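Long-range contacts in endoglucanase, glycoside hydrolase family 5 protein (Cytophaga hutchinsonii, PDB 5IHS), which probably hydrolyses internal beta-1,4-glucosidic bonds in cellulose, as a TIM-barrel endoglucanase of glycoside hydrolase family 5: residues L219-G224 / T247-C252; E229-A234 / A266-F271; Q51-S56 / I277-W282. All blocks are in the same frame, centred on the assembly; numbering follows the deposited sequence. Where two conformers were deposited one is given.

How the contacts relate
From the N terminus, the chain first meets 51-56 on the opening strand of the barrel, whose second neighbour, 277-282 on the last strand, arrives much later; contact 3 thus closes a loop of 220 residues and with it the barrel. The other two contacts fall within that loop. Contact 1 joins neighbouring strands through 219-224 and 247-252, and contact 2 joins the helices that follow them through 229-234 and 266-271. Since 229-234 precedes 247-252, these two cross along the chain. They also touch: F221 packs on W268, and Y249 OH meets Y269 OH. Backbone bonds from Y249 to C280 and W282 link contact 1 to contact 3.

Contact 1. Residues L219-G224 / T247-C252; sequences LHFYPG and TEYGTC
Y222 and E248 join hydroxyl to carboxylate: Y222 OH gives E248 OE2 a 2.7 Å hydrogen bond, arriving on the anti side with ring and carboxylate planes 88° apart. The other polar side-chain bond runs from H220 NE2 to T247 OG1, 2.8 Å away in the imidazole plane. H220 ND1 bonds E160, so both ring nitrogens are held and the ring's rotation is fixed; T247 OG1 also bonds E156. A phenylalanine in place of Y222 would probably leave E248 OE2 without its tyrosine partner and the carboxylate freer to turn, although R85 would still pair with OE1.

In two CH-pi contacts, E248 CB sits 3.4 Å from the centroid of the H220 ring, over its face, and Y249 CB lies 3.5 Å from that of F221, nearer the rim. F221 and Y249 both set CG between backbone N and carbonyl carbon (chi1 71° and 74°), which sends them side by side in one direction, their rings slid apart. The Y222 ring covers the backbone of G250, with Y222 CE2 3.5 Å from G250 CA.

Two backbone bonds complete the contact, G250 N to F221 O (3.1 Å) and G224 N to C252 O (2.9 Å).

Strands 215-221 and 244-249 are parallel neighbours in a beta-alpha-beta unit whose helix, 228-239, packs L230 on F221; W282 of the next strand touches Y222 and E248 at the barrel end where GH5 active sites lie.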
loop_
_atom_site.group_PDB
_atom_site.type_symbol
_atom_site.label_atom_id
_atom_site.label_comp_id
_atom_site.label_asym_id
_atom_site.label_seq_id
_atom_site.Cartn_x
_atom_site.Cartn_y
_atom_site.Cartn_z
ATOM N N LEU A 219 -4.764 -2.646 -7.095
ATOM C CA LEU A 219 -4.210 -2.508 -8.433
ATOM C C LEU A 219 -2.729 -2.163 -8.305
ATOM O O LEU A 219 -2.376 -1.202 -7.614
ATOM C CB LEU A 219 -4.921 -1.388 -9.196
ATOM C CG LEU A 219 -4.403 -1.100 -10.602
ATOM C CD1 LEU A 219 -4.673 -2.273 -11.513
ATOM C CD2 LEU A 219 -5.034 0.169 -11.144
ATOM N N HIS A 220 -1.862 -2.947 -8.952
ATOM C CA HIS A 220 -0.431 -2.659 -9.021
ATOM C C HIS A 220 -0.020 -2.453 -10.468
ATOM O O HIS A 220 -0.370 -3.262 -11.334
ATOM C CB HIS A 220 0.398 -3.809 -8.463
ATOM C CG HIS A 220 0.334 -3.913 -6.978
ATOM N ND1 HIS A 220 1.033 -4.861 -6.266
ATOM C CD2 HIS A 220 -0.334 -3.171 -6.063
ATOM C CE1 HIS A 220 0.798 -4.699 -4.974
ATOM N NE2 HIS A 220 -0.022 -3.676 -4.831
ATOM N N PHE A 221 0.755 -1.401 -10.735
ATOM C CA PHE A 221 1.227 -1.139 -12.087
ATOM C C PHE A 221 2.684 -0.702 -12.063
ATOM O O PHE A 221 3.159 -0.079 -11.107
ATOM C CB PHE A 221 0.354 -0.093 -12.815
ATOM C CG PHE A 221 0.509 1.305 -12.295
ATOM C CD1 PHE A 221 1.510 2.140 -12.778
ATOM C CD2 PHE A 221 -0.330 1.795 -11.306
ATOM C CE1 PHE A 221 1.677 3.424 -12.278
ATOM C CE2 PHE A 221 -0.167 3.085 -10.817
ATOM C CZ PHE A 221 0.837 3.888 -11.296
ATOM N N TYR A 222 3.354 -1.004 -13.174
ATOM C CA TYR A 222 4.749 -0.642 -13.412
ATOM C C TYR A 222 4.756 -0.068 -14.822
ATOM O O TYR A 222 4.588 -0.837 -15.788
ATOM C CB TYR A 222 5.698 -1.834 -13.242
ATOM C CG TYR A 222 6.024 -2.070 -11.756
ATOM C CD1 TYR A 222 5.131 -2.694 -10.900
ATOM C CD2 TYR A 222 7.225 -1.597 -11.207
ATOM C CE1 TYR A 222 5.410 -2.830 -9.538
ATOM C CE2 TYR A 222 7.507 -1.738 -9.858
ATOM C CZ TYR A 222 6.604 -2.358 -9.030
ATOM O OH TYR A 222 6.932 -2.482 -7.700
ATOM N N PRO A 223 4.892 1.255 -14.981
ATOM C CA PRO A 223 4.557 1.918 -16.262
ATOM C C PRO A 223 5.503 1.628 -17.411
ATOM O O PRO A 223 5.161 1.942 -18.560
ATOM C CB PRO A 223 4.591 3.408 -15.895
ATOM C CG PRO A 223 5.538 3.464 -14.740
ATOM C CD PRO A 223 5.289 2.220 -13.950
ATOM N N GLY A 224 6.679 1.058 -17.159
ATOM C CA GLY A 224 7.485 0.561 -18.261
ATOM C C GLY A 224 6.867 -0.632 -18.955
ATOM O O GLY A 224 7.215 -0.930 -20.101
ATOM N N THR A 247 -1.798 0.069 -3.903
ATOM C CA THR A 247 -0.908 -0.065 -2.760
ATOM C C THR A 247 0.543 -0.171 -3.177
ATOM O O THR A 247 1.418 -0.062 -2.314
ATOM C CB THR A 247 -1.288 -1.252 -1.867
ATOM O OG1 THR A 247 -1.172 -2.445 -2.636
ATOM C CG2 THR A 247 -2.708 -1.113 -1.294
ATOM N N GLU A 248 0.813 -0.375 -4.467
ATOM C CA GLU A 248 2.179 -0.435 -4.960
ATOM C C GLU A 248 2.199 -0.057 -6.433
ATOM O O GLU A 248 1.429 -0.611 -7.237
ATOM C CB GLU A 248 2.741 -1.851 -4.794
ATOM C CG GLU A 248 4.228 -1.938 -4.971
ATOM C CD GLU A 248 4.721 -3.376 -4.948
ATOM O OE1 GLU A 248 4.480 -4.081 -3.933
ATOM O OE2 GLU A 248 5.341 -3.787 -5.958
ATOM N N TYR A 249 3.106 0.845 -6.801
ATOM C CA TYR A 249 3.390 1.098 -8.209
ATOM C C TYR A 249 4.859 1.466 -8.324
ATOM O O TYR A 249 5.471 1.969 -7.381
ATOM C CB TYR A 249 2.497 2.216 -8.820
ATOM C CG TYR A 249 2.909 3.592 -8.354
ATOM C CD1 TYR A 249 2.463 4.090 -7.137
ATOM C CD2 TYR A 249 3.760 4.396 -9.113
ATOM C CE1 TYR A 249 2.872 5.332 -6.669
ATOM C CE2 TYR A 249 4.176 5.639 -8.652
ATOM C CZ TYR A 249 3.738 6.099 -7.425
ATOM O OH TYR A 249 4.182 7.319 -6.985
ATOM N N GLY A 250 5.420 1.245 -9.506
ATOM C CA GLY A 250 6.757 1.687 -9.819
ATOM C C GLY A 250 6.777 2.797 -10.861
ATOM O O GLY A 250 5.751 3.259 -11.348
ATOM N N THR A 251 7.996 3.205 -11.209
ATOM C CA THR A 251 8.226 4.162 -12.289
ATOM C C THR A 251 8.886 3.509 -13.503
ATOM O O THR A 251 9.249 4.212 -14.454
ATOM C CB THR A 251 9.122 5.295 -11.798
ATOM O OG1 THR A 251 10.368 4.722 -11.386
ATOM C CG2 THR A 251 8.475 6.070 -10.651
ATOM N N CYS A 252 9.053 2.191 -13.493
ATOM C CA CYS A 252 9.923 1.500 -14.434
ATOM C C CYS A 252 9.208 0.242 -14.911
ATOM O O CYS A 252 7.994 0.079 -14.743
ATOM C CB CYS A 252 11.269 1.223 -13.755
ATOM S SG CYS A 252 11.145 0.292 -12.241
#

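Contact 2. Residues E229-A234 / A266-F271; sequences ELRNEA and ALWYEF
R231 lies along one face of the W268 indole, its CG 3.5 Å from the centroid of the six-membered ring in a CH-pi contact. The side chain bends at CG-CD (chi3 -74°), bringing the guanidinium to the five-membered ring, with CZ 4.5 Å from that centroid in a cation-pi contact. The group does not lie flat: its plane stands 77° from the indole, and NH1 dips toward the ring. L267 lays CB over one guanidinium face. F271 slides past R231 in the opposite direction, with F271 CB 3.7 Å from R231 CD, and the tip of its ring touches the next turn, F271 CZ lying 3.8 Å from A234 CB. L230 meets W268 at about a right angle, L230 CB at the indole edge and L230 CG 3.9 Å from W268 CH2. F221 of the barrel stacks on the other indole face.

Segments 229-234 and 266-271 run nearly parallel, 13° apart, with axes 11.4 Å from each other, a gap bridged by these long side chains. R231 NH1 and W268 NE1 are both donors and do not bond each other; NH1 forms a salt bridge with E264, and NE1 bonds the carbonyl of H226. The buried arginine charge is thus probably balanced by a carboxylate and eased by the aromatic cloud beneath it.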
loop_
_atom_site.group_PDB
_atom_site.type_symbol
_atom_site.label_atom_id
_atom_site.label_comp_id
_atom_site.label_asym_id
_atom_site.label_seq_id
_atom_site.Cartn_x
_atom_site.Cartn_y
_atom_site.Cartn_z
ATOM N N GLU A 229 -3.783 -0.225 -21.554
ATOM C CA GLU A 229 -4.584 -1.438 -21.399
ATOM C C GLU A 229 -4.921 -1.711 -19.931
ATOM O O GLU A 229 -6.030 -2.162 -19.615
ATOM C CB GLU A 229 -3.876 -2.629 -22.037
ATOM C CG GLU A 229 -2.718 -3.212 -21.256
ATOM C CD GLU A 229 -1.520 -2.289 -21.084
ATOM O OE1 GLU A 229 -1.364 -1.295 -21.833
ATOM O OE2 GLU A 229 -0.709 -2.585 -20.191
ATOM N N LEU A 230 -3.982 -1.456 -19.019
ATOM C CA LEU A 230 -4.275 -1.678 -17.607
ATOM C C LEU A 230 -5.126 -0.549 -17.019
ATOM O O LEU A 230 -5.952 -0.806 -16.132
ATOM C CB LEU A 230 -2.984 -1.932 -16.814
ATOM C CG LEU A 230 -3.184 -2.409 -15.370
ATOM C CD1 LEU A 230 -3.915 -3.743 -15.292
ATOM C CD2 LEU A 230 -1.835 -2.520 -14.652
ATOM N N ARG A 231 -4.973 0.692 -17.506
ATOM C CA ARG A 231 -5.923 1.735 -17.129
ATOM C C ARG A 231 -7.331 1.371 -17.578
ATOM O O ARG A 231 -8.301 1.625 -16.859
ATOM C CB ARG A 231 -5.502 3.090 -17.696
ATOM C CG ARG A 231 -4.275 3.677 -17.017
ATOM C CD ARG A 231 -4.016 5.129 -17.432
ATOM N NE ARG A 231 -3.476 5.255 -18.783
ATOM C CZ ARG A 231 -2.194 5.136 -19.107
ATOM N NH1 ARG A 231 -1.280 4.870 -18.185
ATOM N NH2 ARG A 231 -1.817 5.293 -20.372
ATOM N N ASN A 232 -7.465 0.742 -18.750
ATOM C CA ASN A 232 -8.785 0.331 -19.215
ATOM C C ASN A 232 -9.374 -0.757 -18.325
ATOM O O ASN A 232 -10.581 -0.749 -18.040
ATOM C CB ASN A 232 -8.714 -0.164 -20.661
ATOM C CG ASN A 232 -8.464 0.943 -21.653
ATOM O OD1 ASN A 232 -8.650 2.119 -21.352
ATOM N ND2 ASN A 232 -8.040 0.567 -22.856
ATOM N N GLU A 233 -8.540 -1.707 -17.883
ATOM C CA GLU A 233 -8.982 -2.717 -16.923
ATOM C C GLU A 233 -9.488 -2.053 -15.647
ATOM O O GLU A 233 -10.554 -2.403 -15.124
ATOM C CB GLU A 233 -7.804 -3.659 -16.633
ATOM C CG GLU A 233 -7.988 -4.679 -15.505
ATOM C CD GLU A 233 -8.828 -5.877 -15.888
ATOM O OE1 GLU A 233 -9.042 -6.095 -17.105
ATOM O OE2 GLU A 233 -9.265 -6.599 -14.963
ATOM N N ALA A 234 -8.723 -1.096 -15.120
ATOM C CA ALA A 234 -9.140 -0.391 -13.914
ATOM C C ALA A 234 -10.472 0.322 -14.118
ATOM O O ALA A 234 -11.367 0.238 -13.270
ATOM C CB ALA A 234 -8.047 0.592 -13.506
ATOM N N ALA A 266 3.417 9.794 -15.404
ATOM C CA ALA A 266 2.540 10.959 -15.326
ATOM C C ALA A 266 1.149 10.669 -15.888
ATOM O O ALA A 266 0.159 11.198 -15.380
ATOM C CB ALA A 266 3.175 12.147 -16.048
ATOM N N LEU A 267 1.049 9.847 -16.943
ATOM C CA LEU A 267 -0.271 9.457 -17.438
ATOM C C LEU A 267 -1.028 8.659 -16.389
ATOM O O LEU A 267 -2.250 8.812 -16.246
ATOM C CB LEU A 267 -0.167 8.652 -18.734
ATOM C CG LEU A 267 0.360 9.407 -19.955
ATOM C CD1 LEU A 267 0.331 8.490 -21.154
ATOM C CD2 LEU A 267 -0.429 10.680 -20.234
ATOM N N TRP A 268 -0.323 7.811 -15.641
ATOM C CA TRP A 268 -0.960 7.112 -14.539
ATOM C C TRP A 268 -1.395 8.076 -13.441
ATOM O O TRP A 268 -2.508 7.953 -12.924
ATOM C CB TRP A 268 -0.036 6.034 -13.988
ATOM C CG TRP A 268 -0.100 4.749 -14.743
ATOM C CD1 TRP A 268 0.766 4.292 -15.692
ATOM C CD2 TRP A 268 -1.095 3.735 -14.583
ATOM N NE1 TRP A 268 0.368 3.045 -16.130
ATOM C CE2 TRP A 268 -0.771 2.681 -15.462
ATOM C CE3 TRP A 268 -2.219 3.613 -13.768
ATOM C CZ2 TRP A 268 -1.538 1.516 -15.541
ATOM C CZ3 TRP A 268 -2.978 2.462 -13.845
ATOM C CH2 TRP A 268 -2.636 1.430 -14.725
ATOM N N TYR A 269 -0.526 9.018 -13.041
ATOM C CA TYR A 269 -0.937 9.982 -12.023
ATOM C C TYR A 269 -2.198 10.728 -12.449
ATOM O O TYR A 269 -3.085 10.982 -11.626
ATOM C CB TYR A 269 0.174 10.984 -11.732
ATOM C CG TYR A 269 1.384 10.489 -10.969
ATOM C CD1 TYR A 269 1.303 9.499 -9.990
ATOM C CD2 TYR A 269 2.614 11.076 -11.199
ATOM C CE1 TYR A 269 2.428 9.094 -9.290
ATOM C CE2 TYR A 269 3.736 10.692 -10.497
ATOM C CZ TYR A 269 3.648 9.708 -9.539
ATOM O OH TYR A 269 4.794 9.352 -8.854
ATOM N N GLU A 270 -2.285 11.102 -13.730
ATOM C CA GLU A 270 -3.467 11.806 -14.224
ATOM C C GLU A 270 -4.723 10.963 -14.020
ATOM O O GLU A 270 -5.750 11.451 -13.534
ATOM C CB GLU A 270 -3.258 12.135 -15.700
ATOM C CG GLU A 270 -4.390 12.830 -16.400
ATOM C CD GLU A 270 -3.963 13.248 -17.800
ATOM O OE1 GLU A 270 -3.716 12.353 -18.639
ATOM O OE2 GLU A 270 -3.822 14.466 -18.055
ATOM N N PHE A 271 -4.649 9.685 -14.383
ATOM C CA PHE A 271 -5.779 8.772 -14.217
ATOM C C PHE A 271 -6.139 8.582 -12.747
ATOM O O PHE A 271 -7.314 8.649 -12.365
ATOM C CB PHE A 271 -5.414 7.436 -14.862
ATOM C CG PHE A 271 -6.425 6.348 -14.646
ATOM C CD1 PHE A 271 -7.572 6.283 -15.419
ATOM C CD2 PHE A 271 -6.214 5.367 -13.684
ATOM C CE1 PHE A 271 -8.504 5.275 -15.220
ATOM C CE2 PHE A 271 -7.142 4.359 -13.487
ATOM C CZ PHE A 271 -8.281 4.315 -14.260
#

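Contact 3. Residues Q51-S56 / I277-W282; sequences QLRGMS and ISYCNW
R53 and Y279 fit closely: the extended arginine crosses one face of the phenol, R53 CG 3.8 Å from the ring centroid, and reaches on until R53 NE meets Y279 OH at 3.0 Å. The hydroxyl lies near the guanidinium plane, yet the bond is bent (134° at the hydrogen). Y279 puts CG between its backbone N and carbonyl carbon (chi1 56°), which holds the ring beside R53. Y279 OH also hydrogen-bonds D319, while D273 pairs with R53 NH2 and N324 bonds NH1, so the buried charge is probably balanced by D273. Beneath these side chains the backbones are laced regularly: Y279 N to L52 O, G54 N to Y279 O, N281 N to G54 O, and S56 N to N281 O at 2.8 Å. S278 adds its hydroxyl, OG accepting from L52 N at 2.8 Å. M55, bent at its second and third torsions, runs alongside N281, M55 CE 3.3 Å from N281 OD1.

Here the first strand of the TIM barrel meets the eighth, side by side and parallel, closing the eight-stranded sheet. R53, M55, Y279 and N281 face outward to helix 311-329; C280, S56 and W282 point inward.

Toward its two ends the contact slackens. At the partly exposed start, Q51 NE2 reaches I277 O at 2.9 Å, but the donor stands well above the carbonyl plane, and Q51 NE2 also bonds D273. Past N281 the chain turns a corner, and S56 OG merely rests 3.6 Å from W282 CE3, its hydrogen bond going to R85.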
loop_
_atom_site.group_PDB
_atom_site.type_symbol
_atom_site.label_atom_id
_atom_site.label_comp_id
_atom_site.label_asym_id
_atom_site.label_seq_id
_atom_site.Cartn_x
_atom_site.Cartn_y
_atom_site.Cartn_z
ATOM N N GLN A 51 -7.976 10.934 -0.790
ATOM C CA GLN A 51 -6.966 10.313 -1.639
ATOM C C GLN A 51 -5.625 10.434 -0.926
ATOM O O GLN A 51 -5.151 11.548 -0.679
ATOM C CB GLN A 51 -6.897 10.983 -3.009
ATOM C CG GLN A 51 -5.962 10.258 -3.962
ATOM C CD GLN A 51 -5.791 10.979 -5.269
ATOM O OE1 GLN A 51 -6.336 12.066 -5.473
ATOM N NE2 GLN A 51 -5.011 10.394 -6.154
ATOM N N LEU A 52 -5.038 9.297 -0.572
ATOM C CA LEU A 52 -3.756 9.228 0.108
ATOM C C LEU A 52 -2.653 9.000 -0.921
ATOM O O LEU A 52 -2.875 8.390 -1.969
ATOM C CB LEU A 52 -3.755 8.075 1.118
ATOM C CG LEU A 52 -4.851 8.161 2.184
ATOM C CD1 LEU A 52 -4.807 6.941 3.092
ATOM C CD2 LEU A 52 -4.771 9.447 3.011
ATOM N N ARG A 53 -1.452 9.487 -0.618
ATOM C CA ARG A 53 -0.292 9.217 -1.459
ATOM C C ARG A 53 0.917 9.075 -0.558
ATOM O O ARG A 53 1.084 9.850 0.393
ATOM C CB ARG A 53 0.006 10.345 -2.451
ATOM C CG ARG A 53 -1.135 10.813 -3.322
ATOM C CD ARG A 53 -0.672 12.057 -4.091
ATOM N NE ARG A 53 -1.703 12.546 -4.988
ATOM C CZ ARG A 53 -2.697 13.334 -4.622
ATOM N NH1 ARG A 53 -2.775 13.797 -3.378
ATOM N NH2 ARG A 53 -3.600 13.694 -5.522
ATOM N N GLY A 54 1.750 8.086 -0.847
ATOM C CA GLY A 54 2.923 7.886 -0.032
ATOM C C GLY A 54 3.886 6.884 -0.604
ATOM O O GLY A 54 3.998 6.716 -1.829
ATOM N N MET A 55 4.607 6.233 0.306
ATOM C CA MET A 55 5.691 5.334 -0.037
ATOM C C MET A 55 5.489 3.975 0.604
ATOM O O MET A 55 5.028 3.866 1.749
ATOM C CB MET A 55 7.039 5.869 0.448
ATOM C CG MET A 55 7.502 7.125 -0.269
ATOM S SD MET A 55 7.666 6.939 -2.050
ATOM C CE MET A 55 9.058 5.799 -2.187
ATOM N N SER A 56 5.887 2.947 -0.132
ATOM C CA SER A 56 6.050 1.614 0.419
ATOM C C SER A 56 7.495 1.388 0.833
ATOM O O SER A 56 8.431 1.690 0.082
ATOM C CB SER A 56 5.644 0.547 -0.601
ATOM O OG SER A 56 5.585 -0.752 -0.018
ATOM N N ILE A 277 -7.900 7.864 -6.635
ATOM C CA ILE A 277 -7.342 6.574 -6.228
ATOM C C ILE A 277 -6.027 6.810 -5.493
ATOM O O ILE A 277 -5.119 7.476 -6.006
ATOM C CB ILE A 277 -7.137 5.652 -7.445
ATOM C CG1 ILE A 277 -8.487 5.355 -8.107
ATOM C CG2 ILE A 277 -6.440 4.363 -7.017
ATOM C CD1 ILE A 277 -8.382 4.609 -9.445
ATOM N N SER A 278 -5.923 6.259 -4.284
ATOM C CA SER A 278 -4.719 6.403 -3.482
ATOM C C SER A 278 -3.577 5.576 -4.069
ATOM O O SER A 278 -3.795 4.534 -4.701
ATOM C CB SER A 278 -5.004 5.928 -2.059
ATOM O OG SER A 278 -5.940 6.760 -1.379
ATOM N N TYR A 279 -2.342 6.029 -3.819
ATOM C CA TYR A 279 -1.186 5.369 -4.416
ATOM C C TYR A 279 0.071 5.439 -3.553
ATOM O O TYR A 279 0.338 6.446 -2.896
ATOM C CB TYR A 279 -0.928 5.884 -5.838
ATOM C CG TYR A 279 -0.730 7.369 -6.101
ATOM C CD1 TYR A 279 0.497 7.989 -5.873
ATOM C CD2 TYR A 279 -1.728 8.124 -6.703
ATOM C CE1 TYR A 279 0.719 9.304 -6.213
ATOM C CE2 TYR A 279 -1.510 9.455 -7.056
ATOM C CZ TYR A 279 -0.280 10.033 -6.820
ATOM O OH TYR A 279 -0.090 11.357 -7.193
ATOM N N CYS A 280 0.826 4.330 -3.522
ATOM C CA CYS A 280 2.101 4.240 -2.807
ATOM C C CYS A 280 3.174 3.678 -3.726
ATOM O O CYS A 280 2.957 2.648 -4.370
ATOM C CB CYS A 280 2.029 3.298 -1.600
ATOM S SG CYS A 280 0.986 3.837 -0.263
ATOM N N ASN A 281 4.338 4.323 -3.749
ATOM C CA ASN A 281 5.432 3.932 -4.634
ATOM C C ASN A 281 6.359 2.897 -4.005
ATOM O O ASN A 281 6.713 2.977 -2.824
ATOM C CB ASN A 281 6.260 5.161 -5.005
ATOM C CG ASN A 281 7.484 4.817 -5.836
ATOM O OD1 ASN A 281 8.616 4.956 -5.374
ATOM N ND2 ASN A 281 7.261 4.401 -7.076
ATOM N N TRP A 282 6.784 1.950 -4.837
ATOM C CA TRP A 282 7.800 0.956 -4.508
ATOM C C TRP A 282 9.145 1.455 -5.029
ATOM O O TRP A 282 9.293 1.596 -6.255
ATOM C CB TRP A 282 7.433 -0.349 -5.198
ATOM C CG TRP A 282 8.294 -1.531 -4.879
ATOM C CD1 TRP A 282 9.364 -1.981 -5.594
ATOM C CD2 TRP A 282 8.138 -2.428 -3.775
ATOM N NE1 TRP A 282 9.879 -3.104 -5.007
ATOM C CE2 TRP A 282 9.147 -3.408 -3.893
ATOM C CE3 TRP A 282 7.248 -2.500 -2.696
ATOM C CZ2 TRP A 282 9.281 -4.454 -2.979
ATOM C CZ3 TRP A 282 7.383 -3.540 -1.790
ATOM C CH2 TRP A 282 8.384 -4.511 -1.948
#